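Local coordinates for SusD-like carbohydrate binding protein (Bacteroides vulgatus, PDB 3LEW) that probably binds carbohydrate at the outer membrane as a SusD-family nutrient-binding protein, at residues G81-S86 with Y468-T473; F127-L132 with S171-Q176; G164-S169 with Y484-K489; Y215-E220 with K357-D362. All blocks are in the same frame, centred on the assembly; numbering follows the deposited sequence.

Contact 1 (G81-S86 with Y468-T473); sequences GTNTLS and YLYRIT
With chi1 at -165°, the amide of Asn83 swings out from the first turn of helix 81-103 to the backbone of Arg471, while Tyr470, its CG set opposite its own carbonyl carbon, lays its ring alongside Asn83 and Ser86, one turn apart on the helix. The amide engages both backbone N and backbone O of Arg471. Asn83 OD1 accepts Arg471 N at 3.0 Å through a lone pair in the carbonyl plane, and the bond is almost straight (175°). Asn83 ND2 donates to Arg471 O, also at 3.0 Å, but arrives tilted from that carbonyl's plane. Together the two bonds fix the rotation of the amide, in the manner of a neighbouring strand's backbone. In this SusD-family fold the pair ties the irregular loop before helix 474-479 to the start of helix 81-103, joining ranges of two sequence families, both of the TPR clan. A water adds a third link, donating to Asn83 O (2.7 Å) and to Arg471 O (2.8 Å). Ser86 OG approaches the Tyr470 ring obliquely, 3.7 Å from CD2; its hydrogen bonds go to His131 and Tyr136, and Tyr470 OH is bonded to Asn52. The guanidinium of Arg471 leads away to the carbonyls of Tyr77 and Lys495 and makes a cation-pi contact with Tyr493. At the exposed end, Thr473 CG2 lies 4.3 Å from Thr84 CA, while Thr473 OG1 caps helix 474-479 at the backbone N of Glu476.

Contact 2 (F127-L132 with S171-Q176); sequences FLYLHL and SEVYAQ
One face of the Tyr129 ring carries the CG methylene of Gln176, a CH-pi contact in which CG lies 4.2 Å from the centroid of that ring and 27° off its normal. The terminal amide of Gln176 does not lie flat on the ring: the two planes are 61° apart, and the aliphatic part of the chain does the touching. Tyr174 is used differently, since Leu130 CD1 meets it at the edge, near the ring plane, 3.7 Å from CE1. Between these two rings stands Val173. Its CG1 branch, turned opposite the backbone N (chi1 177°), presses into the facing helix 3.3 Å from Tyr129 O, and the same methyl lies 4.0 Å from Tyr129 CB and 4.4 Å from Leu132 CB. Here the side chain reaches the main chain itself, which fits the close approach of the two segment axes, 8.4 Å. No hydrogen bond joins the segments, and the contact is buried and essentially apolar. The hydroxyl of Tyr129 is satisfied by Tyr152 O, while Tyr215 of helix 202-215 packs on both Leu130 and Tyr174. Helices 111-135 and 170-187 thus run antiparallel and side by side, the kind of pairing from which TPR-like helical arrays are built and one consistent with the TPR-clan family to which this region belongs.

Contact 3 (G164-S169 with Y484-K489); sequences GKPASS and YKDHPK
The contact takes in the N-cap of helix 170-187 and the strand residues leading into it, which meet the loop after helix 474-479. Ser169, the N-cap residue, packs against one face of the ring of His487 in a CH-pi contact, with Ser169 CB 4.0 Å from the His487 centroid and 15° off the ring normal. The Ser169 side chain caps a backbone N in the helix's first turn, and Glu172 OE1 accepts Ser169 N in return, in the pattern of a capping box. At the edge of the His487 ring, near its plane, Ala167 O stands 3.5 Å from CD2. That carbonyl is also the hub of a hydrated seam. One water donates to Ala167 O (2.8 Å) and accepts from His487 N (3.0 Å); a second donates to Ala167 O at 3.1 Å and to Asp486 OD2 at 2.6 Å. Direct hydrogen bonds between the two segments are absent, and water carries the polar link. Farther along, the Pro166 ring is flanked by acid and aliphatic chain, with Pro166 CB 3.5 Å from Asp486 OD2 and Pro166 CG 4.1 Å from Lys485 CB. Leu483 adds a backbone bond to Ala167. Strand 147-149 pairs with Ser168 and touches His487 through Val147, leaving the loop lodged between that strand and the start of helix 170-187.

Contact 4 (Y215-E220 with K357-D362); sequences YARQWE and KAHLND
Trp219 and His359 lie almost exactly parallel, planes 2° apart, in an offset stack with the six-membered ring and the imidazole centred 3.6 Å from each other. The overlap continues into the aliphatic part of the histidine: His359 CB is 3.4 Å from the centroid of the five-membered ring, a CH-pi contact nearly along its normal. Beside the stack, Leu360 CG packs 3.8 Å from Trp219 CB, and Leu360 CD1 comes within 3.8 Å of Glu220 OE2. The indole is sandwiched, because the face opposite His359 carries Arg217 CA. The arginine chain, bent at chi3 (71°), curls round the indole and turns the face of its guanidinium to the indole's edge at Trp219 CZ2. Its NH2 then ends 3.9 Å from His359 CE1; this nearby positive charge would be expected to disfavour protonation of the imidazole. Backbone turns set up these positions. Arg217 has positive phi in a Schellman motif that ends helix 202-215, with Gln218 as N-cap of the next helix, and a second Schellman motif at Asn361 closes helix 346-359. Two salt bridges tie the same elements, Asp362 with Lys223 and Lys357 with Asp227. The contact therefore joins the corner between helices 202-215 and 219-232 to the C-terminal end of helix 346-359, with Leu391 of helix 387-401 packed against His359.

Overall arrangement
Contacts 1, 2 and 3 form one connected region, their centres 15 to 17 Å apart. Helices 81-103 and 111-135, consecutive in the chain, join contacts 1 and 2, Ile472 of contact 1 touches Tyr484 of contact 3, and strand 168-169 runs directly into helix 170-187. Contact 4 adjoins contact 2 through Tyr215, with centres 18 Å apart, but lies about 29 Å from contacts 1 and 3 (centre to centre) without touching either. Along the chain, contacts 1 and 3 join early segments to late ones and cross each other; contact 2 is local, and contact 4 spans an intermediate separation. Ranges of both sequence families are thereby knitted into one compact, largely helical body.

Contact 1 (G81-S86 with Y468-T473)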
# COMPACT_ATOMS: atom_id res chain seq x y z
N GLY A 81 10.62 3.46 -14.16
CA GLY A 81 10.52 2.00 -14.05
C GLY A 81 9.40 1.51 -13.11
O GLY A 81 8.87 0.41 -13.33
N THR A 82 9.09 2.28 -12.06
CA THR A 82 8.03 1.94 -11.10
C THR A 82 6.68 1.98 -11.82
O THR A 82 5.88 1.03 -11.74
CB THR A 82 8.01 2.82 -9.87
OG1 THR A 82 9.35 3.02 -9.39
CG2 THR A 82 7.16 2.18 -8.78
N ASN A 83 6.48 3.05 -12.60
CA ASN A 83 5.28 3.18 -13.40
C ASN A 83 5.13 2.06 -14.40
O ASN A 83 4.04 1.50 -14.56
CB ASN A 83 5.25 4.55 -14.04
CG ASN A 83 3.89 4.92 -14.59
OD1 ASN A 83 2.94 5.22 -13.84
ND2 ASN A 83 3.77 4.85 -15.90
N THR A 84 6.20 1.72 -15.10
CA THR A 84 6.19 0.61 -16.01
C THR A 84 5.87 -0.72 -15.34
O THR A 84 5.02 -1.47 -15.83
CB THR A 84 7.56 0.54 -16.78
OG1 THR A 84 7.66 1.72 -17.60
CG2 THR A 84 7.70 -0.70 -17.66
N LEU A 85 6.53 -1.02 -14.23
CA LEU A 85 6.30 -2.27 -13.57
C LEU A 85 4.85 -2.41 -13.08
O LEU A 85 4.27 -3.50 -13.14
CB LEU A 85 7.22 -2.40 -12.35
CG LEU A 85 7.13 -3.74 -11.63
CD1 LEU A 85 7.48 -4.96 -12.56
CD2 LEU A 85 8.03 -3.73 -10.37
N SER A 86 4.26 -1.30 -12.66
CA SER A 86 2.88 -1.31 -12.19
C SER A 86 1.95 -1.88 -13.25
O SER A 86 1.13 -2.80 -13.01
CB SER A 86 2.46 0.10 -11.77
OG SER A 86 1.11 0.14 -11.37
N TYR A 468 0.37 13.37 -8.84
CA TYR A 468 -0.05 12.28 -7.97
C TYR A 468 -0.38 10.99 -8.71
O TYR A 468 -0.43 9.96 -8.10
CB TYR A 468 -1.28 12.69 -7.16
CG TYR A 468 -1.11 13.87 -6.22
CD1 TYR A 468 0.13 14.16 -5.62
CD2 TYR A 468 -2.22 14.61 -5.80
CE1 TYR A 468 0.27 15.24 -4.76
CE2 TYR A 468 -2.08 15.73 -4.94
CZ TYR A 468 -0.84 16.00 -4.38
OH TYR A 468 -0.66 17.07 -3.50
N LEU A 469 -0.71 11.06 -10.01
CA LEU A 469 -1.27 9.85 -10.65
C LEU A 469 -0.29 8.95 -11.35
O LEU A 469 0.64 9.42 -12.05
CB LEU A 469 -2.37 10.23 -11.63
CG LEU A 469 -3.54 11.04 -11.12
CD1 LEU A 469 -4.57 11.24 -12.31
CD2 LEU A 469 -4.16 10.36 -9.94
N TYR A 470 -0.51 7.64 -11.22
CA TYR A 470 0.18 6.68 -12.10
C TYR A 470 -0.42 6.86 -13.51
O TYR A 470 -1.55 7.37 -13.66
CB TYR A 470 -0.01 5.25 -11.65
CG TYR A 470 0.80 4.83 -10.41
CD1 TYR A 470 0.61 5.44 -9.17
CD2 TYR A 470 1.64 3.74 -10.47
CE1 TYR A 470 1.32 4.99 -7.99
CE2 TYR A 470 2.35 3.30 -9.35
CZ TYR A 470 2.19 3.93 -8.12
OH TYR A 470 2.88 3.42 -7.03
N ARG A 471 0.38 6.57 -14.52
CA ARG A 471 0.05 6.80 -15.92
C ARG A 471 0.06 5.56 -16.79
O ARG A 471 0.93 4.71 -16.72
CB ARG A 471 1.06 7.80 -16.49
CG ARG A 471 1.06 9.12 -15.73
CD ARG A 471 1.99 10.14 -16.35
NE ARG A 471 1.54 10.56 -17.67
CZ ARG A 471 2.10 11.52 -18.40
NH1 ARG A 471 3.16 12.19 -17.95
NH2 ARG A 471 1.58 11.83 -19.60
N ILE A 472 -0.92 5.47 -17.67
CA ILE A 472 -0.89 4.48 -18.74
C ILE A 472 0.45 4.64 -19.47
O ILE A 472 0.93 5.78 -19.72
CB ILE A 472 -2.10 4.67 -19.67
CG1 ILE A 472 -3.41 4.46 -18.89
CG2 ILE A 472 -1.98 3.75 -20.86
CD1 ILE A 472 -4.70 4.97 -19.53
N THR A 473 1.08 3.51 -19.78
CA THR A 473 2.42 3.51 -20.40
C THR A 473 2.44 4.02 -21.82
O THR A 473 1.42 3.94 -22.55
CB THR A 473 3.02 2.10 -20.42
OG1 THR A 473 2.18 1.22 -21.19
CG2 THR A 473 3.22 1.56 -18.96
O HOH W 1 1.60 2.32 -15.48

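Contact 2 (F127-L132 with S171-Q176)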
# COMPACT_ATOMS: atom_id res chain seq x y z
N PHE A 127 -8.45 -7.35 -6.55
CA PHE A 127 -7.37 -6.60 -5.90
C PHE A 127 -6.54 -5.79 -6.91
O PHE A 127 -6.15 -4.65 -6.61
CB PHE A 127 -6.45 -7.56 -5.15
CG PHE A 127 -5.23 -6.90 -4.52
CD1 PHE A 127 -5.33 -6.13 -3.37
CD2 PHE A 127 -3.98 -7.09 -5.05
CE1 PHE A 127 -4.22 -5.54 -2.77
CE2 PHE A 127 -2.88 -6.48 -4.45
CZ PHE A 127 -3.00 -5.75 -3.32
N LEU A 128 -6.29 -6.37 -8.08
CA LEU A 128 -5.48 -5.71 -9.09
C LEU A 128 -6.29 -4.59 -9.76
O LEU A 128 -5.77 -3.50 -10.02
CB LEU A 128 -4.89 -6.70 -10.10
CG LEU A 128 -3.86 -7.66 -9.46
CD1 LEU A 128 -3.52 -8.82 -10.47
CD2 LEU A 128 -2.63 -6.90 -8.93
N TYR A 129 -7.59 -4.78 -9.95
CA TYR A 129 -8.44 -3.64 -10.43
C TYR A 129 -8.55 -2.53 -9.36
O TYR A 129 -8.66 -1.34 -9.69
CB TYR A 129 -9.80 -4.09 -10.94
CG TYR A 129 -9.72 -4.72 -12.31
CD1 TYR A 129 -9.21 -4.01 -13.40
CD2 TYR A 129 -10.10 -6.05 -12.52
CE1 TYR A 129 -9.08 -4.59 -14.65
CE2 TYR A 129 -9.99 -6.64 -13.79
CZ TYR A 129 -9.44 -5.91 -14.85
OH TYR A 129 -9.28 -6.47 -16.11
N LEU A 130 -8.50 -2.89 -8.07
CA LEU A 130 -8.46 -1.88 -7.00
C LEU A 130 -7.18 -1.04 -7.10
O LEU A 130 -7.19 0.18 -6.94
CB LEU A 130 -8.56 -2.51 -5.62
CG LEU A 130 -8.42 -1.60 -4.40
CD1 LEU A 130 -9.51 -0.52 -4.45
CD2 LEU A 130 -8.51 -2.39 -3.09
N HIS A 131 -6.06 -1.69 -7.38
CA HIS A 131 -4.81 -0.97 -7.63
C HIS A 131 -4.94 0.06 -8.77
O HIS A 131 -4.58 1.25 -8.62
CB HIS A 131 -3.70 -1.94 -7.97
CG HIS A 131 -2.42 -1.26 -8.36
ND1 HIS A 131 -1.67 -0.51 -7.46
CD2 HIS A 131 -1.75 -1.22 -9.53
CE1 HIS A 131 -0.61 -0.02 -8.09
NE2 HIS A 131 -0.62 -0.45 -9.34
N LEU A 132 -5.50 -0.39 -9.89
CA LEU A 132 -5.68 0.48 -11.04
C LEU A 132 -6.61 1.63 -10.70
O LEU A 132 -6.26 2.82 -10.94
CB LEU A 132 -6.16 -0.33 -12.26
CG LEU A 132 -5.13 -1.29 -12.85
CD1 LEU A 132 -5.79 -2.36 -13.80
CD2 LEU A 132 -4.00 -0.56 -13.59
N SER A 171 -15.06 4.99 -12.08
CA SER A 171 -16.24 4.38 -11.45
C SER A 171 -16.40 2.92 -11.92
O SER A 171 -16.71 2.02 -11.13
CB SER A 171 -17.52 5.15 -11.77
OG SER A 171 -17.52 6.44 -11.17
N GLU A 172 -16.18 2.69 -13.21
CA GLU A 172 -16.33 1.35 -13.77
C GLU A 172 -15.27 0.37 -13.25
O GLU A 172 -15.57 -0.80 -12.98
CB GLU A 172 -16.31 1.39 -15.29
CG GLU A 172 -17.55 2.00 -15.88
CD GLU A 172 -17.46 2.32 -17.37
OE1 GLU A 172 -16.33 2.48 -17.90
OE2 GLU A 172 -18.56 2.49 -17.97
N VAL A 173 -14.04 0.84 -13.07
CA VAL A 173 -12.98 -0.01 -12.57
C VAL A 173 -13.21 -0.32 -11.10
O VAL A 173 -13.03 -1.47 -10.66
CB VAL A 173 -11.58 0.55 -12.84
CG1 VAL A 173 -10.51 -0.34 -12.24
CG2 VAL A 173 -11.36 0.69 -14.35
N TYR A 174 -13.60 0.70 -10.33
CA TYR A 174 -14.03 0.42 -8.94
C TYR A 174 -15.18 -0.62 -8.90
O TYR A 174 -15.14 -1.54 -8.07
CB TYR A 174 -14.39 1.69 -8.17
CG TYR A 174 -13.23 2.36 -7.46
CD1 TYR A 174 -12.53 1.71 -6.44
CD2 TYR A 174 -12.89 3.67 -7.76
CE1 TYR A 174 -11.48 2.31 -5.79
CE2 TYR A 174 -11.83 4.30 -7.10
CZ TYR A 174 -11.16 3.61 -6.10
OH TYR A 174 -10.11 4.20 -5.42
N ALA A 175 -16.20 -0.50 -9.75
CA ALA A 175 -17.33 -1.40 -9.75
C ALA A 175 -16.88 -2.84 -10.10
O ALA A 175 -17.39 -3.81 -9.54
CB ALA A 175 -18.45 -0.91 -10.70
N GLN A 176 -15.93 -2.95 -11.03
CA GLN A 176 -15.37 -4.23 -11.43
C GLN A 176 -14.64 -4.87 -10.25
O GLN A 176 -14.85 -6.04 -9.97
CB GLN A 176 -14.38 -4.06 -12.62
CG GLN A 176 -13.77 -5.36 -13.16
CD GLN A 176 -14.82 -6.26 -13.76
OE1 GLN A 176 -15.62 -5.81 -14.59
NE2 GLN A 176 -14.84 -7.53 -13.34

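Contact 3 (G164-S169 with Y484-K489)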
# COMPACT_ATOMS: atom_id res chain seq x y z
N GLY A 164 -7.14 -2.80 -29.81
CA GLY A 164 -7.21 -2.39 -28.42
C GLY A 164 -8.61 -2.31 -27.81
O GLY A 164 -9.57 -1.98 -28.50
N LYS A 165 -8.70 -2.59 -26.52
CA LYS A 165 -9.91 -2.28 -25.73
C LYS A 165 -9.88 -0.85 -25.09
O LYS A 165 -8.93 -0.52 -24.42
CB LYS A 165 -10.06 -3.30 -24.63
CG LYS A 165 -11.40 -3.33 -23.99
CD LYS A 165 -11.76 -4.74 -23.48
CE LYS A 165 -13.19 -4.79 -22.91
NZ LYS A 165 -13.54 -3.62 -22.01
N PRO A 166 -10.93 -0.03 -25.29
CA PRO A 166 -10.93 1.29 -24.67
C PRO A 166 -10.83 1.20 -23.17
O PRO A 166 -11.40 0.29 -22.58
CB PRO A 166 -12.28 1.88 -25.07
CG PRO A 166 -12.66 1.15 -26.33
CD PRO A 166 -12.16 -0.25 -26.08
N ALA A 167 -10.11 2.14 -22.54
CA ALA A 167 -10.08 2.23 -21.11
C ALA A 167 -11.52 2.50 -20.60
O ALA A 167 -12.30 3.21 -21.24
CB ALA A 167 -9.15 3.38 -20.67
N SER A 168 -11.82 1.91 -19.45
CA SER A 168 -13.04 2.17 -18.67
C SER A 168 -12.79 3.33 -17.72
O SER A 168 -11.64 3.70 -17.53
CB SER A 168 -13.43 0.94 -17.87
OG SER A 168 -13.79 -0.09 -18.76
N SER A 169 -13.84 3.85 -17.10
CA SER A 169 -13.75 4.99 -16.19
C SER A 169 -13.39 4.52 -14.80
O SER A 169 -13.52 3.32 -14.47
CB SER A 169 -15.06 5.73 -16.05
OG SER A 169 -16.05 4.91 -15.43
N TYR A 484 -8.47 5.67 -25.70
CA TYR A 484 -9.18 6.84 -25.19
C TYR A 484 -10.49 7.08 -25.93
O TYR A 484 -11.01 8.21 -25.95
CB TYR A 484 -8.30 8.10 -25.31
CG TYR A 484 -7.05 8.01 -24.46
CD1 TYR A 484 -7.14 7.90 -23.09
CD2 TYR A 484 -5.78 7.99 -25.04
CE1 TYR A 484 -6.00 7.80 -22.29
CE2 TYR A 484 -4.61 7.88 -24.24
CZ TYR A 484 -4.73 7.77 -22.89
OH TYR A 484 -3.59 7.69 -22.10
N LYS A 485 -11.01 6.04 -26.57
CA LYS A 485 -12.22 6.18 -27.35
C LYS A 485 -13.46 6.59 -26.52
O LYS A 485 -14.25 7.43 -26.99
CB LYS A 485 -12.52 4.88 -28.08
CG LYS A 485 -13.62 5.00 -29.10
CD LYS A 485 -13.94 3.61 -29.69
CE LYS A 485 -15.09 3.66 -30.70
NZ LYS A 485 -15.55 2.28 -31.08
N ASP A 486 -13.63 5.98 -25.36
CA ASP A 486 -14.83 6.19 -24.55
C ASP A 486 -14.63 7.30 -23.51
O ASP A 486 -15.58 8.03 -23.16
CB ASP A 486 -15.27 4.90 -23.86
CG ASP A 486 -15.74 3.85 -24.84
OD1 ASP A 486 -16.17 4.19 -25.95
OD2 ASP A 486 -15.67 2.67 -24.48
N HIS A 487 -13.40 7.41 -22.99
CA HIS A 487 -13.05 8.40 -21.96
C HIS A 487 -11.73 9.03 -22.36
O HIS A 487 -10.72 8.34 -22.48
CB HIS A 487 -12.95 7.70 -20.61
CG HIS A 487 -14.20 6.98 -20.23
ND1 HIS A 487 -15.37 7.65 -19.91
CD2 HIS A 487 -14.50 5.66 -20.20
CE1 HIS A 487 -16.33 6.76 -19.68
NE2 HIS A 487 -15.83 5.54 -19.86
N PRO A 488 -11.71 10.36 -22.55
CA PRO A 488 -10.50 10.97 -23.05
C PRO A 488 -9.35 11.08 -22.04
O PRO A 488 -9.57 11.14 -20.83
CB PRO A 488 -10.95 12.39 -23.42
CG PRO A 488 -12.09 12.66 -22.46
CD PRO A 488 -12.82 11.32 -22.44
N LYS A 489 -8.14 11.10 -22.57
CA LYS A 489 -6.97 11.32 -21.78
C LYS A 489 -7.13 12.67 -21.08
O LYS A 489 -7.65 13.63 -21.66
CB LYS A 489 -5.73 11.35 -22.71
CG LYS A 489 -4.40 11.56 -22.03
CD LYS A 489 -3.25 11.38 -23.03
CE LYS A 489 -1.91 11.46 -22.40
NZ LYS A 489 -0.85 11.15 -23.38
O HOH W 2 -11.70 4.96 -23.36
O HOH W 3 -14.87 1.81 -22.15

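Contact 4 (Y215-E220 with K357-D362)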
# COMPACT_ATOMS: atom_id res chain seq x y z
N TYR A 215 -12.70 3.07 -0.67
CA TYR A 215 -12.11 3.90 -1.69
C TYR A 215 -13.11 4.33 -2.76
O TYR A 215 -13.03 5.45 -3.26
CB TYR A 215 -10.94 3.17 -2.35
CG TYR A 215 -9.73 2.90 -1.47
CD1 TYR A 215 -9.69 3.22 -0.12
CD2 TYR A 215 -8.61 2.29 -2.02
CE1 TYR A 215 -8.57 2.96 0.64
CE2 TYR A 215 -7.50 2.05 -1.25
CZ TYR A 215 -7.47 2.38 0.07
OH TYR A 215 -6.36 2.07 0.83
N ALA A 216 -14.08 3.46 -3.04
CA ALA A 216 -15.18 3.73 -3.96
C ALA A 216 -16.33 4.57 -3.37
O ALA A 216 -17.31 4.86 -4.07
CB ALA A 216 -15.75 2.37 -4.50
N ARG A 217 -16.22 4.95 -2.09
CA ARG A 217 -17.23 5.74 -1.38
C ARG A 217 -18.57 5.02 -1.19
O ARG A 217 -19.64 5.67 -1.13
CB ARG A 217 -17.39 7.14 -2.04
CG ARG A 217 -16.04 7.78 -2.26
CD ARG A 217 -16.13 9.25 -2.79
NE ARG A 217 -16.61 10.20 -1.78
CZ ARG A 217 -15.85 10.76 -0.84
NH1 ARG A 217 -14.58 10.48 -0.76
NH2 ARG A 217 -16.39 11.60 0.04
N GLN A 218 -18.50 3.68 -1.12
CA GLN A 218 -19.63 2.80 -0.82
C GLN A 218 -19.63 2.54 0.69
O GLN A 218 -19.21 1.47 1.16
CB GLN A 218 -19.48 1.49 -1.60
CG GLN A 218 -19.66 1.68 -3.10
CD GLN A 218 -21.08 2.03 -3.46
OE1 GLN A 218 -22.01 1.69 -2.75
NE2 GLN A 218 -21.26 2.73 -4.56
N TRP A 219 -20.01 3.56 1.45
CA TRP A 219 -19.81 3.56 2.90
C TRP A 219 -20.56 2.42 3.58
O TRP A 219 -20.01 1.77 4.46
CB TRP A 219 -20.22 4.90 3.51
CG TRP A 219 -19.72 6.12 2.79
CD1 TRP A 219 -20.47 7.14 2.28
CD2 TRP A 219 -18.36 6.44 2.50
NE1 TRP A 219 -19.67 8.07 1.68
CE2 TRP A 219 -18.36 7.68 1.80
CE3 TRP A 219 -17.14 5.81 2.73
CZ2 TRP A 219 -17.19 8.29 1.37
CZ3 TRP A 219 -15.98 6.42 2.30
CH2 TRP A 219 -16.03 7.65 1.60
N GLU A 220 -21.83 2.22 3.20
CA GLU A 220 -22.65 1.16 3.80
C GLU A 220 -22.00 -0.21 3.60
O GLU A 220 -21.88 -1.00 4.54
CB GLU A 220 -24.05 1.17 3.20
CG GLU A 220 -25.11 0.52 4.05
CD GLU A 220 -25.47 1.41 5.25
OE1 GLU A 220 -26.14 2.50 5.09
OE2 GLU A 220 -25.05 1.02 6.34
N LYS A 357 -18.05 4.50 9.04
CA LYS A 357 -19.04 4.94 10.02
C LYS A 357 -19.14 6.50 10.16
O LYS A 357 -20.24 7.04 10.35
CB LYS A 357 -18.82 4.24 11.36
CG LYS A 357 -19.25 2.78 11.32
CD LYS A 357 -18.82 2.00 12.55
CE LYS A 357 -19.44 0.59 12.52
NZ LYS A 357 -18.86 -0.27 13.64
N ALA A 358 -18.02 7.19 10.07
CA ALA A 358 -17.98 8.67 10.13
C ALA A 358 -18.79 9.25 8.97
O ALA A 358 -19.61 10.12 9.17
CB ALA A 358 -16.54 9.20 10.12
N HIS A 359 -18.61 8.70 7.78
CA HIS A 359 -19.40 9.11 6.61
C HIS A 359 -20.88 8.82 6.74
O HIS A 359 -21.70 9.55 6.20
CB HIS A 359 -18.87 8.49 5.31
CG HIS A 359 -17.67 9.20 4.78
ND1 HIS A 359 -17.77 10.44 4.18
CD2 HIS A 359 -16.36 8.89 4.80
CE1 HIS A 359 -16.56 10.83 3.82
NE2 HIS A 359 -15.69 9.93 4.20
N LEU A 360 -21.22 7.75 7.45
CA LEU A 360 -22.60 7.36 7.69
C LEU A 360 -23.24 8.04 8.92
O LEU A 360 -24.40 7.81 9.24
CB LEU A 360 -22.67 5.84 7.89
CG LEU A 360 -22.36 5.00 6.64
CD1 LEU A 360 -22.28 3.53 7.01
CD2 LEU A 360 -23.44 5.20 5.59
N ASN A 361 -22.45 8.86 9.62
CA ASN A 361 -22.86 9.45 10.89
C ASN A 361 -23.28 8.47 11.97
O ASN A 361 -24.17 8.74 12.78
CB ASN A 361 -23.87 10.55 10.65
CG ASN A 361 -23.19 11.87 10.61
OD1 ASN A 361 -22.87 12.37 9.53
ND2 ASN A 361 -22.88 12.42 11.80
N ASP A 362 -22.58 7.35 11.95
CA ASP A 362 -22.75 6.27 12.95
C ASP A 362 -21.84 6.58 14.14
O ASP A 362 -20.61 6.59 14.00
CB ASP A 362 -22.41 4.94 12.29
CG ASP A 362 -22.57 3.74 13.22
OD1 ASP A 362 -22.54 3.93 14.45
OD2 ASP A 362 -22.63 2.60 12.70